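Local coordinates for cell division control protein 4 (Saccharomyces cerevisiae, PDB 3V7D) that recognises phosphorylated target proteins such as the CDK inhibitor SIC1 and directs their ubiquitination as the substrate-binding F-box subunit of an SCF ubiquitin ligase, at residues 360-365 with 377-382; 197-202 with 229-235; 102-106 with 416-420. The protein carries 1 engineered substitution. All coordinates share one frame; numbering follows the deposited sequence.

In the fold
The fragment joins an F-box region to an eight-bladed beta-propeller of WD repeats. Interaction 1 lies within one blade, where backbone hydrogen bonds pair two strands of a hairpin. Interaction 2 is the most buried of the three and joins two adjacent blades without a hydrogen bond between its segments, relying on aromatic rings and a proline. Interaction 3, partly open to solvent, docks the long helix 87-106 on another blade through an amide-on-ring stack. Interactions 1 and 3 touch where F364 CE2 packs 3.8 Å from L419 CD1; interaction 2 lies across the chain's centre from interaction 3, about 28 Å away between nearest atoms.

Interaction 1 of 3, residues 360-365 with 377-382; sequences LSDKFL and WDANDY
L365 and W377 exchange two backbone hydrogen bonds: W377 N gives to L365 O at 2.7 Å with a nearly straight N-H...O angle of 172°, and L365 N returns a more bent bond to W377 O. A third, A379 N to K363 O at 2.7 Å, comes from above the carbonyl plane, 53° out of it, as the chain leaves the strand. A water also donates to K363 O and appears to bridge it to D378 OD1. The other carboxylate oxygen, D378 OD2, is gripped twice: D381 N meets the anti lone pair of OD2, an Asx motif, and N380 N comes at 2.9 Å from above the carboxylate plane, an Asx turn. With CG anti to the backbone N (chi1 -175°), the D378 carboxylate reaches these two amides. With an alanine here, the N-H groups of N380 and D381 would lose their shared acceptor, and the turn after the strand would probably be freer to shift. W377 and D378 are the Trp-Asp pair that names the WD repeat, here closing the third strand of a propeller blade, and the pairing joins strands 364-369 and 373-378 as an antiparallel hairpin. On the face carrying L365 and W377, L365 CG lies 4.3 Å from W377 CD1, while W377 NE1 bonds to S367 OG. L365 CD2 also approaches Y382 CE1 obliquely at 4.0 Å; the Y382 hydroxyl is held by R324. A379 points its methyl into the turn at 360-364, against L360 CD1 (3.8 Å) and the K363 carbonyl. That turn is tied by F364 N to S361 OG, an ST motif, with D403 bonded to S361 OG and K363 N. K363 CG sits over the centre of the F364 ring.

Interaction 2 of 3, residues 197-202 with 229-235; sequences HVFEGH and LHVWKLP. Unlike the reference sequence in segment 197-202: E200 (reference Lys).
W232 presents one face of its six-membered ring to F199, whose CB hangs over it as a CH-pi contact, 3.8 Å from the centroid. The F199 ring is slid well aside: the planes are 21° apart, but the rings barely overlap, with centroids 5.2 Å apart. At its edge the indole meets the carbonyl of E200, which differs from the reference lysine, with E200 O 3.5 Å from W232 CH2. G201 follows with backbone angles that only glycine takes comfortably; a CB there would press on both W232 and H230. H202, in the connection between blades, turns its ring back across H230, each ring over a face of the other but oblique, planes at 39°, with H202 CE1 3.1 Å from H230 ND1. No hydrogen bond links the two histidines. The polar ends of H202 and W232 belong to the structural tetrad of the WD repeat: H202 ND1 bonds to D226 and NE2 to T222 OG1, and W232 NE1 reaches the same T222 hydroxyl. Strand 194-199 is the fourth of the preceding blade and 229-233 belongs to the next, so H197 and F199 pack across blades on W232 and P235, in segments running nearly opposite ways, too far apart to pair. Beyond F199, whose CZ touches P235 CG edge-on at 4.0 Å, the proline lies over H197: P235 CG stands 3.6 Å above the centroid of the imidazole, almost on the ring normal. CG anti to the carbonyl carbon (chi1 -57°) brings that imidazole under the proline, while Y261 meets the same ring nearly perpendicularly.

Interaction 3 of 3, residues 102-106 with 416-420; sequences LKNWY and IYNLR
The side-chain amide of N418 lies flat on the ring of Y106, the two planes only 12° apart. N418 ND2 stands 3.2 Å above the ring plane, over its centre, and N418 OD1 lies toward the hydroxyl end, 3.3 Å from Y106 CZ. N418 CG anti to the backbone N (chi1 -178°) extends the amide across the ring. Both ends of the amide are held: OD1 accepts R420 N at 2.8 Å, in the carbonyl plane, making an Asx turn, and also takes S421 N, while ND2 gives to a water that donates in turn to Y106 O. These bonds fix the amide's rotation and keep it parallel to the ring. The opposite face of Y106 is covered by L102 CD1 from one turn earlier in the helix, so the ring is sandwiched between leucine and amide. R420 passes at the ring's edge, its extended chain bringing CG 3.4 Å from Y106 OH and its guanidinium steeply turned to the ring, at 78°. L102 CD2 packs over a face of that guanidinium, 3.5 Å from R420 NH2, which forms a salt bridge with E63. R420 NE and the Y106 hydroxyl both bond to N404. Deeper in, I416 CG2 meets the W105 indole at its edge, 3.8 Å from CE3. The last turn of helix 87-106 thus seats on the end of strand 413-418, with strand 405-410 beside Y106 and W105, and W105 reaching on to L446 of strand 445-452 and stacking on F463 near the chain's end.

Interaction 1 of 3, residues 360-365 with 377-382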
loop_
_atom_site.group_PDB
_atom_site.type_symbol
_atom_site.label_atom_id
_atom_site.label_comp_id
_atom_site.label_asym_id
_atom_site.label_seq_id
_atom_site.Cartn_x
_atom_site.Cartn_y
_atom_site.Cartn_z
ATOM N N LEU B 360 -7.868 6.740 0.885
ATOM C CA LEU B 360 -7.597 5.673 1.833
ATOM C C LEU B 360 -6.476 4.791 1.308
ATOM O O LEU B 360 -6.608 4.174 0.252
ATOM C CB LEU B 360 -8.857 4.841 2.075
ATOM C CG LEU B 360 -8.792 3.726 3.120
ATOM C CD1 LEU B 360 -8.419 4.281 4.490
ATOM C CD2 LEU B 360 -10.121 2.973 3.183
ATOM N N SER B 361 -5.359 4.763 2.028
ATOM C CA SER B 361 -4.299 3.803 1.750
ATOM C C SER B 361 -4.414 2.696 2.784
ATOM O O SER B 361 -5.273 2.759 3.660
ATOM C CB SER B 361 -2.921 4.457 1.832
ATOM O OG SER B 361 -2.565 4.731 3.176
ATOM N N ASP B 362 -3.554 1.689 2.689
ATOM C CA ASP B 362 -3.599 0.561 3.615
ATOM C C ASP B 362 -3.545 0.987 5.084
ATOM O O ASP B 362 -4.214 0.391 5.923
ATOM C CB ASP B 362 -2.472 -0.440 3.322
ATOM C CG ASP B 362 -2.731 -1.268 2.079
ATOM O OD1 ASP B 362 -3.912 -1.557 1.790
ATOM O OD2 ASP B 362 -1.750 -1.634 1.392
ATOM N N LYS B 363 -2.768 2.022 5.397
ATOM C CA LYS B 363 -2.621 2.433 6.791
ATOM C C LYS B 363 -3.144 3.836 7.124
ATOM O O LYS B 363 -3.331 4.165 8.296
ATOM C CB LYS B 363 -1.167 2.274 7.256
ATOM C CG LYS B 363 -0.203 3.261 6.659
ATOM C CD LYS B 363 1.244 2.910 7.013
ATOM C CE LYS B 363 1.543 3.127 8.492
ATOM N NZ LYS B 363 3.000 3.042 8.797
ATOM N N PHE B 364 -3.398 4.654 6.108
ATOM C CA PHE B 364 -3.827 6.032 6.351
ATOM C C PHE B 364 -5.165 6.380 5.700
ATOM O O PHE B 364 -5.371 6.118 4.515
ATOM C CB PHE B 364 -2.790 7.029 5.819
ATOM C CG PHE B 364 -1.436 6.908 6.442
ATOM C CD1 PHE B 364 -1.274 6.998 7.814
ATOM C CD2 PHE B 364 -0.312 6.754 5.645
ATOM C CE1 PHE B 364 -0.012 6.908 8.387
ATOM C CE2 PHE B 364 0.949 6.663 6.204
ATOM C CZ PHE B 364 1.100 6.739 7.582
ATOM N N LEU B 365 -6.068 6.977 6.471
ATOM C CA LEU B 365 -7.150 7.761 5.883
ATOM C C LEU B 365 -6.604 9.170 5.768
ATOM O O LEU B 365 -6.072 9.711 6.740
ATOM C CB LEU B 365 -8.400 7.759 6.766
ATOM C CG LEU B 365 -9.518 8.719 6.329
ATOM C CD1 LEU B 365 -10.111 8.318 4.980
ATOM C CD2 LEU B 365 -10.615 8.824 7.387
ATOM N N TRP B 377 -4.978 10.241 9.174
ATOM C CA TRP B 377 -5.530 9.483 10.284
ATOM C C TRP B 377 -5.238 8.008 10.075
ATOM O O TRP B 377 -5.214 7.525 8.942
ATOM C CB TRP B 377 -7.040 9.677 10.371
ATOM C CG TRP B 377 -7.516 11.068 10.083
ATOM C CD1 TRP B 377 -7.714 11.628 8.853
ATOM C CD2 TRP B 377 -7.891 12.065 11.041
ATOM N NE1 TRP B 377 -8.176 12.913 8.986
ATOM C CE2 TRP B 377 -8.298 13.205 10.318
ATOM C CE3 TRP B 377 -7.925 12.104 12.436
ATOM C CZ2 TRP B 377 -8.724 14.373 10.946
ATOM C CZ3 TRP B 377 -8.355 13.264 13.057
ATOM C CH2 TRP B 377 -8.743 14.383 12.314
ATOM N N ASP B 378 -5.019 7.291 11.170
ATOM C CA ASP B 378 -4.808 5.855 11.096
ATOM C C ASP B 378 -6.031 5.215 10.452
ATOM O O ASP B 378 -7.161 5.511 10.829
ATOM C CB ASP B 378 -4.578 5.282 12.492
ATOM C CG ASP B 378 -4.229 3.817 12.461
ATOM O OD1 ASP B 378 -3.024 3.505 12.360
ATOM O OD2 ASP B 378 -5.156 2.982 12.517
ATOM N N ALA B 379 -5.810 4.349 9.472
ATOM C CA ALA B 379 -6.924 3.800 8.701
ATOM C C ALA B 379 -7.827 2.890 9.528
ATOM O O ALA B 379 -8.932 2.566 9.107
ATOM C CB ALA B 379 -6.419 3.065 7.465
ATOM N N ASN B 380 -7.357 2.475 10.699
ATOM C CA ASN B 380 -8.135 1.551 11.518
ATOM C C ASN B 380 -8.776 2.191 12.748
ATOM O O ASN B 380 -9.963 1.981 12.999
ATOM C CB ASN B 380 -7.302 0.331 11.918
ATOM C CG ASN B 380 -8.149 -0.778 12.517
ATOM O OD1 ASN B 380 -9.309 -0.961 12.145
ATOM N ND2 ASN B 380 -7.574 -1.521 13.456
ATOM N N ASP B 381 -8.004 2.967 13.510
ATOM C CA ASP B 381 -8.537 3.608 14.717
ATOM C C ASP B 381 -8.620 5.140 14.644
ATOM O O ASP B 381 -9.048 5.789 15.597
ATOM C CB ASP B 381 -7.787 3.153 15.982
ATOM C CG ASP B 381 -6.304 3.519 15.966
ATOM O OD1 ASP B 381 -5.922 4.546 15.364
ATOM O OD2 ASP B 381 -5.511 2.772 16.575
ATOM N N TYR B 382 -8.191 5.704 13.518
ATOM C CA TYR B 382 -8.332 7.138 13.240
ATOM C C TYR B 382 -7.613 8.065 14.218
ATOM O O TYR B 382 -7.970 9.239 14.346
ATOM C CB TYR B 382 -9.807 7.519 13.082
ATOM C CG TYR B 382 -10.529 6.563 12.169
ATOM C CD1 TYR B 382 -10.354 6.621 10.791
ATOM C CD2 TYR B 382 -11.352 5.571 12.685
ATOM C CE1 TYR B 382 -11.002 5.730 9.952
ATOM C CE2 TYR B 382 -11.998 4.677 11.856
ATOM C CZ TYR B 382 -11.819 4.760 10.493
ATOM O OH TYR B 382 -12.464 3.864 9.673
HETATM O O HOH W 1 -1.524 4.342 10.505
#

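Interaction 2 of 3, residues 197-202 with 229-235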
loop_
_atom_site.group_PDB
_atom_site.type_symbol
_atom_site.label_atom_id
_atom_site.label_comp_id
_atom_site.label_asym_id
_atom_site.label_seq_id
_atom_site.Cartn_x
_atom_site.Cartn_y
_atom_site.Cartn_z
ATOM N N HIS B 197 -20.698 3.091 -26.714
ATOM C CA HIS B 197 -22.055 3.199 -26.183
ATOM C C HIS B 197 -22.347 4.591 -25.628
ATOM O O HIS B 197 -21.508 5.189 -24.953
ATOM C CB HIS B 197 -22.290 2.160 -25.078
ATOM C CG HIS B 197 -22.049 0.746 -25.507
ATOM N ND1 HIS B 197 -20.784 0.223 -25.676
ATOM C CD2 HIS B 197 -22.910 -0.260 -25.794
ATOM C CE1 HIS B 197 -20.877 -1.039 -26.056
ATOM N NE2 HIS B 197 -22.156 -1.356 -26.132
ATOM N N VAL B 198 -23.541 5.098 -25.915
ATOM C CA VAL B 198 -24.024 6.321 -25.285
ATOM C C VAL B 198 -25.316 6.030 -24.527
ATOM O O VAL B 198 -26.348 5.749 -25.137
ATOM C CB VAL B 198 -24.283 7.434 -26.313
ATOM C CG1 VAL B 198 -24.782 8.690 -25.616
ATOM C CG2 VAL B 198 -23.025 7.726 -27.116
ATOM N N PHE B 199 -25.254 6.089 -23.199
ATOM C CA PHE B 199 -26.422 5.814 -22.366
ATOM C C PHE B 199 -27.100 7.102 -21.910
ATOM O O PHE B 199 -26.518 7.894 -21.165
ATOM C CB PHE B 199 -26.039 4.986 -21.136
ATOM C CG PHE B 199 -25.494 3.623 -21.458
ATOM C CD1 PHE B 199 -25.736 3.032 -22.687
ATOM C CD2 PHE B 199 -24.738 2.931 -20.523
ATOM C CE1 PHE B 199 -25.235 1.777 -22.979
ATOM C CE2 PHE B 199 -24.233 1.677 -20.808
ATOM C CZ PHE B 199 -24.483 1.098 -22.039
ATOM N N GLU B 200 -28.334 7.307 -22.356
ATOM C CA GLU B 200 -29.113 8.452 -21.910
ATOM C C GLU B 200 -30.092 7.999 -20.835
ATOM O O GLU B 200 -30.377 6.807 -20.710
ATOM C CB GLU B 200 -29.844 9.109 -23.086
ATOM C CG GLU B 200 -28.909 9.615 -24.182
ATOM C CD GLU B 200 -29.628 10.396 -25.269
ATOM O OE1 GLU B 200 -30.795 10.785 -25.058
ATOM O OE2 GLU B 200 -29.021 10.623 -26.338
ATOM N N GLY B 201 -30.595 8.945 -20.053
ATOM C CA GLY B 201 -31.511 8.619 -18.977
ATOM C C GLY B 201 -31.510 9.669 -17.886
ATOM O O GLY B 201 -32.569 10.066 -17.398
ATOM N N HIS B 202 -30.317 10.113 -17.495
ATOM C CA HIS B 202 -30.187 11.186 -16.516
ATOM C C HIS B 202 -30.844 12.459 -17.037
ATOM O O HIS B 202 -30.753 12.777 -18.222
ATOM C CB HIS B 202 -28.715 11.453 -16.186
ATOM C CG HIS B 202 -28.142 10.516 -15.168
ATOM N ND1 HIS B 202 -28.617 10.440 -13.877
ATOM C CD2 HIS B 202 -27.129 9.621 -15.248
ATOM C CE1 HIS B 202 -27.924 9.537 -13.207
ATOM N NE2 HIS B 202 -27.015 9.025 -14.016
ATOM N N LEU B 229 -29.186 8.252 -8.775
ATOM C CA LEU B 229 -28.109 7.448 -9.331
ATOM C C LEU B 229 -28.692 6.427 -10.303
ATOM O O LEU B 229 -29.739 5.830 -10.039
ATOM C CB LEU B 229 -27.329 6.726 -8.236
ATOM C CG LEU B 229 -26.495 7.584 -7.286
ATOM C CD1 LEU B 229 -27.294 7.951 -6.040
ATOM C CD2 LEU B 229 -25.216 6.854 -6.923
ATOM N N HIS B 230 -28.021 6.238 -11.435
ATOM C CA HIS B 230 -28.428 5.224 -12.395
ATOM C C HIS B 230 -27.442 4.069 -12.362
ATOM O O HIS B 230 -26.240 4.279 -12.213
ATOM C CB HIS B 230 -28.499 5.812 -13.805
ATOM C CG HIS B 230 -29.731 6.621 -14.069
ATOM N ND1 HIS B 230 -30.258 7.503 -13.149
ATOM C CD2 HIS B 230 -30.539 6.686 -15.156
ATOM C CE1 HIS B 230 -31.334 8.074 -13.658
ATOM N NE2 HIS B 230 -31.526 7.597 -14.875
ATOM N N VAL B 231 -27.949 2.848 -12.489
ATOM C CA VAL B 231 -27.085 1.672 -12.530
ATOM C C VAL B 231 -27.135 1.025 -13.916
ATOM O O VAL B 231 -28.210 0.831 -14.485
ATOM C CB VAL B 231 -27.451 0.645 -11.431
ATOM C CG1 VAL B 231 -26.495 -0.539 -11.468
ATOM C CG2 VAL B 231 -27.426 1.303 -10.054
ATOM N N TRP B 232 -25.965 0.716 -14.468
ATOM C CA TRP B 232 -25.880 0.111 -15.790
ATOM C C TRP B 232 -24.872 -1.031 -15.801
ATOM O O TRP B 232 -23.869 -0.988 -15.087
ATOM C CB TRP B 232 -25.465 1.130 -16.857
ATOM C CG TRP B 232 -25.796 2.558 -16.568
ATOM C CD1 TRP B 232 -25.211 3.369 -15.637
ATOM C CD2 TRP B 232 -26.754 3.366 -17.253
ATOM N NE1 TRP B 232 -25.766 4.625 -15.685
ATOM C CE2 TRP B 232 -26.721 4.649 -16.676
ATOM C CE3 TRP B 232 -27.656 3.127 -18.297
ATOM C CZ2 TRP B 232 -27.543 5.689 -17.102
ATOM C CZ3 TRP B 232 -28.478 4.158 -18.721
ATOM C CH2 TRP B 232 -28.416 5.421 -18.124
ATOM N N LYS B 233 -25.137 -2.050 -16.613
ATOM C CA LYS B 233 -24.150 -3.093 -16.857
ATOM C C LYS B 233 -23.104 -2.576 -17.837
ATOM O O LYS B 233 -23.441 -1.898 -18.805
ATOM C CB LYS B 233 -24.814 -4.358 -17.406
ATOM C CG LYS B 233 -25.694 -5.077 -16.395
ATOM C CD LYS B 233 -26.277 -6.356 -16.966
ATOM C CE LYS B 233 -27.275 -6.059 -18.068
ATOM N NZ LYS B 233 -28.492 -5.377 -17.546
ATOM N N LEU B 234 -21.835 -2.880 -17.570
ATOM C CA LEU B 234 -20.755 -2.534 -18.490
ATOM C C LEU B 234 -20.709 -3.556 -19.619
ATOM O O LEU B 234 -20.521 -4.745 -19.373
ATOM C CB LEU B 234 -19.409 -2.505 -17.761
ATOM C CG LEU B 234 -18.179 -2.171 -18.614
ATOM C CD1 LEU B 234 -18.206 -0.717 -19.065
ATOM C CD2 LEU B 234 -16.891 -2.481 -17.861
ATOM N N PRO B 235 -20.901 -3.093 -20.863
ATOM C CA PRO B 235 -20.917 -3.961 -22.048
ATOM C C PRO B 235 -19.621 -4.752 -22.229
ATOM O O PRO B 235 -18.531 -4.237 -21.972
ATOM C CB PRO B 235 -21.099 -2.969 -23.198
ATOM C CG PRO B 235 -21.798 -1.804 -22.578
ATOM C CD PRO B 235 -21.225 -1.696 -21.197
#

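Interaction 3 of 3, residues 102-106 with 416-420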
loop_
_atom_site.group_PDB
_atom_site.type_symbol
_atom_site.label_atom_id
_atom_site.label_comp_id
_atom_site.label_asym_id
_atom_site.label_seq_id
_atom_site.Cartn_x
_atom_site.Cartn_y
_atom_site.Cartn_z
ATOM N N LEU B 102 11.777 3.998 -4.267
ATOM C CA LEU B 102 11.408 4.722 -3.053
ATOM C C LEU B 102 12.531 5.642 -2.592
ATOM O O LEU B 102 12.285 6.778 -2.186
ATOM C CB LEU B 102 11.017 3.758 -1.929
ATOM C CG LEU B 102 10.561 4.432 -0.626
ATOM C CD1 LEU B 102 9.334 5.309 -0.873
ATOM C CD2 LEU B 102 10.274 3.409 0.468
ATOM N N LYS B 103 13.762 5.149 -2.659
ATOM C CA LYS B 103 14.920 5.947 -2.262
ATOM C C LYS B 103 15.039 7.212 -3.103
ATOM O O LYS B 103 15.407 8.267 -2.589
ATOM C CB LYS B 103 16.209 5.128 -2.332
ATOM C CG LYS B 103 16.537 4.402 -1.035
ATOM C CD LYS B 103 17.760 3.509 -1.182
ATOM C CE LYS B 103 18.373 3.188 0.175
ATOM N NZ LYS B 103 17.363 2.694 1.150
ATOM N N ASN B 104 14.720 7.106 -4.391
ATOM C CA ASN B 104 14.705 8.278 -5.260
ATOM C C ASN B 104 13.641 9.292 -4.832
ATOM O O ASN B 104 13.936 10.473 -4.699
ATOM C CB ASN B 104 14.513 7.872 -6.724
ATOM C CG ASN B 104 15.692 7.092 -7.269
ATOM O OD1 ASN B 104 16.809 7.188 -6.753
ATOM N ND2 ASN B 104 15.456 6.323 -8.321
ATOM N N TRP B 105 12.415 8.818 -4.605
ATOM C CA TRP B 105 11.337 9.653 -4.082
ATOM C C TRP B 105 11.739 10.368 -2.788
ATOM O O TRP B 105 11.358 11.515 -2.562
ATOM C CB TRP B 105 10.091 8.805 -3.790
ATOM C CG TRP B 105 9.181 8.553 -4.952
ATOM C CD1 TRP B 105 9.246 7.515 -5.838
ATOM C CD2 TRP B 105 8.041 9.337 -5.336
ATOM N NE1 TRP B 105 8.222 7.611 -6.755
ATOM C CE2 TRP B 105 7.471 8.722 -6.469
ATOM C CE3 TRP B 105 7.453 10.505 -4.835
ATOM C CZ2 TRP B 105 6.342 9.234 -7.110
ATOM C CZ3 TRP B 105 6.332 11.014 -5.473
ATOM C CH2 TRP B 105 5.788 10.376 -6.597
ATOM N N TYR B 106 12.495 9.675 -1.940
ATOM C CA TYR B 106 12.876 10.193 -0.626
ATOM C C TYR B 106 14.143 11.052 -0.656
ATOM O O TYR B 106 14.411 11.799 0.282
ATOM C CB TYR B 106 13.092 9.039 0.359
ATOM C CG TYR B 106 11.833 8.483 0.997
ATOM C CD1 TYR B 106 10.592 9.058 0.763
ATOM C CD2 TYR B 106 11.895 7.386 1.851
ATOM C CE1 TYR B 106 9.448 8.554 1.355
ATOM C CE2 TYR B 106 10.757 6.873 2.446
ATOM C CZ TYR B 106 9.537 7.463 2.196
ATOM O OH TYR B 106 8.402 6.958 2.786
ATOM N N ILE B 416 5.729 17.264 -2.300
ATOM C CA ILE B 416 5.940 15.838 -2.107
ATOM C C ILE B 416 6.446 15.620 -0.683
ATOM O O ILE B 416 7.492 16.158 -0.300
ATOM C CB ILE B 416 6.958 15.284 -3.131
ATOM C CG1 ILE B 416 6.475 15.553 -4.558
ATOM C CG2 ILE B 416 7.193 13.789 -2.919
ATOM C CD1 ILE B 416 7.427 15.071 -5.632
ATOM N N TYR B 417 5.696 14.854 0.107
ATOM C CA TYR B 417 6.068 14.609 1.503
ATOM C C TYR B 417 6.479 13.161 1.783
ATOM O O TYR B 417 5.834 12.218 1.327
ATOM C CB TYR B 417 4.919 14.966 2.448
ATOM C CG TYR B 417 4.372 16.370 2.328
ATOM C CD1 TYR B 417 3.337 16.662 1.442
ATOM C CD2 TYR B 417 4.861 17.397 3.125
ATOM C CE1 TYR B 417 2.820 17.942 1.341
ATOM C CE2 TYR B 417 4.352 18.681 3.030
ATOM C CZ TYR B 417 3.333 18.949 2.140
ATOM O OH TYR B 417 2.827 20.228 2.051
ATOM N N ASN B 418 7.553 13.003 2.551
ATOM C CA ASN B 418 7.950 11.713 3.103
ATOM C C ASN B 418 7.103 11.427 4.338
ATOM O O ASN B 418 7.272 12.078 5.369
ATOM C CB ASN B 418 9.433 11.761 3.484
ATOM C CG ASN B 418 9.963 10.439 4.031
ATOM O OD1 ASN B 418 9.229 9.635 4.613
ATOM N ND2 ASN B 418 11.260 10.223 3.858
ATOM N N LEU B 419 6.203 10.453 4.243
ATOM C CA LEU B 419 5.298 10.157 5.351
ATOM C C LEU B 419 5.965 9.413 6.510
ATOM O O LEU B 419 5.423 9.375 7.613
ATOM C CB LEU B 419 4.063 9.392 4.866
ATOM C CG LEU B 419 3.133 10.170 3.931
ATOM C CD1 LEU B 419 1.863 9.376 3.664
ATOM C CD2 LEU B 419 2.804 11.546 4.508
ATOM N N ARG B 420 7.136 8.828 6.269
ATOM C CA ARG B 420 7.878 8.178 7.348
ATOM C C ARG B 420 8.555 9.197 8.260
ATOM O O ARG B 420 8.413 9.137 9.478
ATOM C CB ARG B 420 8.921 7.206 6.798
ATOM C CG ARG B 420 8.330 6.024 6.071
ATOM C CD ARG B 420 9.391 4.992 5.766
ATOM N NE ARG B 420 8.897 3.985 4.836
ATOM C CZ ARG B 420 9.631 2.983 4.368
ATOM N NH1 ARG B 420 10.897 2.851 4.751
ATOM N NH2 ARG B 420 9.097 2.114 3.520
HETATM O O HOH W 2 13.020 12.182 2.634
#